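Local structure of amyloid beta A4 protein-binding family B member 1 (Homo sapiens, 2HO2) at residues L4-M9 / Y19-P23. The protein binds proline-rich ligands such as an hMena peptide through its WW domain and, as its name implies, probably the amyloid precursor protein. Numbering follows the deposited sequence. Where two conformers were deposited one is given.
Sequences LPAGWM and YWHIP
His21 lays its CB over the six-membered ring of Trp8, 3.5 Å from the ring centroid and close to the ring normal, a CH-pi contact. With CG anti to the backbone N (chi1 -175°), the imidazole continues along the indole, bringing His21 CD2 within 3.5 Å of Trp8 NE1; the rings meet obliquely, planes at 49°. Tyr19 CB borders the same indole at CE3, while Leu4 CD1 reaches the edge of the Tyr19 ring, 4.0 Å from its CD1. On the sheet face of Met9 and Trp20, Ile22 CD1 approaches Met9 CG and one face of the Trp20 indole in the conformers given; both contacts are doubtful, since Met9 and Ile22 each adopt two. Trp20 also packs on the bound peptide.

Three backbone hydrogen bonds fix the antiparallel register: the Met9-Trp20 pair bonds both ways, and Ile22 N reaches Gly7 O at 2.8 Å. At the outer end, Trp8 N bonds Pro5 O at 3.1 Å, closing a type II turn whose backbone at Gly7 calls for glycine, and His21 ND1 bonds Thr24 OG1. This hairpin belongs to the three-stranded WW fold, Trp8 packing against Pro32 and Trp20 serving the ligand face.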
loop_
_atom_site.group_PDB
_atom_site.type_symbol
_atom_site.label_atom_id
_atom_site.label_comp_id
_atom_site.label_asym_id
_atom_site.label_seq_id
_atom_site.Cartn_x
_atom_site.Cartn_y
_atom_site.Cartn_z
ATOM N N LEU A 4 8.433 -1.529 7.032
ATOM C CA LEU A 4 7.049 -1.844 7.295
ATOM C C LEU A 4 6.889 -3.292 7.671
ATOM O O LEU A 4 7.781 -4.109 7.405
ATOM C CB LEU A 4 6.233 -1.549 6.030
ATOM C CG LEU A 4 6.156 -0.114 5.516
ATOM C CD1 LEU A 4 5.370 -0.054 4.253
ATOM C CD2 LEU A 4 5.557 0.816 6.566
ATOM N N PRO A 5 5.744 -3.663 8.282
ATOM C CA PRO A 5 5.560 -5.016 8.612
ATOM C C PRO A 5 5.552 -5.855 7.373
ATOM O O PRO A 5 5.261 -5.384 6.253
ATOM C CB PRO A 5 4.203 -5.012 9.335
ATOM C CG PRO A 5 4.068 -3.708 9.846
ATOM C CD PRO A 5 4.588 -2.886 8.723
ATOM N N ALA A 6 5.828 -7.126 7.534
ATOM C CA ALA A 6 5.859 -8.055 6.462
ATOM C C ALA A 6 4.581 -7.966 5.640
ATOM O O ALA A 6 3.452 -7.893 6.153
ATOM C CB ALA A 6 6.034 -9.493 7.045
ATOM N N GLY A 7 4.764 -7.969 4.337
ATOM C CA GLY A 7 3.650 -7.946 3.399
ATOM C C GLY A 7 3.223 -6.584 2.897
ATOM O O GLY A 7 2.481 -6.549 1.970
ATOM N N TRP A 8 3.675 -5.511 3.537
ATOM C CA TRP A 8 3.225 -4.162 3.184
ATOM C C TRP A 8 4.237 -3.459 2.320
ATOM O O TRP A 8 5.454 -3.534 2.525
ATOM C CB TRP A 8 2.994 -3.366 4.464
ATOM C CG TRP A 8 1.814 -3.744 5.229
ATOM C CD1 TRP A 8 1.756 -4.564 6.337
ATOM C CD2 TRP A 8 0.496 -3.268 5.047
ATOM N NE1 TRP A 8 0.494 -4.631 6.827
ATOM C CE2 TRP A 8 -0.304 -3.816 6.069
ATOM C CE3 TRP A 8 -0.103 -2.389 4.129
ATOM C CZ2 TRP A 8 -1.636 -3.548 6.174
ATOM C CZ3 TRP A 8 -1.471 -2.130 4.239
ATOM C CH2 TRP A 8 -2.205 -2.697 5.267
ATOM N N MET A 9 3.704 -2.673 1.389
ATOM C CA MET A 9 4.507 -1.741 0.610
ATOM C C MET A 9 3.839 -0.390 0.535
ATOM O O MET A 9 2.637 -0.208 0.563
ATOM C CB MET A 9 4.774 -2.225 -0.816
ATOM C CG MET A 9 5.266 -3.634 -0.918
ATOM S SD MET A 9 6.127 -4.110 -2.431
ATOM C CE MET A 9 6.969 -5.570 -1.818
ATOM N N TYR A 19 -0.656 2.665 1.491
ATOM C CA TYR A 19 -0.054 1.373 1.817
ATOM C C TYR A 19 -0.866 0.235 1.242
ATOM O O TYR A 19 -2.092 0.254 1.289
ATOM C CB TYR A 19 0.099 1.240 3.318
ATOM C CG TYR A 19 0.879 2.371 3.911
ATOM C CD1 TYR A 19 2.246 2.355 3.963
ATOM C CD2 TYR A 19 0.242 3.536 4.332
ATOM C CE1 TYR A 19 2.946 3.438 4.424
ATOM C CE2 TYR A 19 0.968 4.644 4.769
ATOM C CZ TYR A 19 2.311 4.584 4.826
ATOM O OH TYR A 19 3.041 5.647 5.318
ATOM N N TRP A 20 -0.160 -0.752 0.719
ATOM C CA TRP A 20 -0.717 -1.935 0.079
ATOM C C TRP A 20 -0.217 -3.194 0.757
ATOM O O TRP A 20 1.016 -3.398 0.900
ATOM C CB TRP A 20 -0.283 -1.921 -1.392
ATOM C CG TRP A 20 -0.593 -3.140 -2.199
ATOM C CD1 TRP A 20 -1.568 -4.074 -2.035
ATOM C CD2 TRP A 20 0.185 -3.557 -3.307
ATOM N NE1 TRP A 20 -1.473 -5.033 -3.041
ATOM C CE2 TRP A 20 -0.379 -4.758 -3.795
ATOM C CE3 TRP A 20 1.331 -3.068 -3.900
ATOM C CZ2 TRP A 20 0.147 -5.452 -4.887
ATOM C CZ3 TRP A 20 1.851 -3.777 -5.002
ATOM C CH2 TRP A 20 1.250 -4.928 -5.465
ATOM N N HIS A 21 -1.160 -4.005 1.213
ATOM C CA HIS A 21 -0.822 -5.292 1.853
ATOM C C HIS A 21 -0.908 -6.327 0.765
ATOM O O HIS A 21 -1.979 -6.693 0.313
ATOM C CB HIS A 21 -1.790 -5.584 2.949
ATOM C CG HIS A 21 -1.460 -6.817 3.722
ATOM N ND1 HIS A 21 -2.286 -7.917 3.719
ATOM C CD2 HIS A 21 -0.423 -7.075 4.542
ATOM C CE1 HIS A 21 -1.757 -8.812 4.526
ATOM N NE2 HIS A 21 -0.610 -8.339 5.015
ATOM N N ILE A 22 0.241 -6.809 0.340
ATOM C CA ILE A 22 0.301 -7.730 -0.804
ATOM C C ILE A 22 -0.514 -9.009 -0.623
ATOM O O ILE A 22 -1.200 -9.422 -1.518
ATOM C CB ILE A 22 1.757 -8.092 -1.147
ATOM C CG1 ILE A 22 2.300 -7.071 -2.154
ATOM C CG2 ILE A 22 1.864 -9.525 -1.702
ATOM C CD1 ILE A 22 2.409 -5.639 -1.596
ATOM N N PRO A 23 -0.458 -9.653 0.554
ATOM C CA PRO A 23 -1.201 -10.924 0.635
ATOM C C PRO A 23 -2.691 -10.836 0.489
ATOM O O PRO A 23 -3.361 -11.776 0.075
ATOM C CB PRO A 23 -0.828 -11.416 2.065
ATOM C CG PRO A 23 0.526 -10.858 2.304
ATOM C CD PRO A 23 0.407 -9.440 1.719
#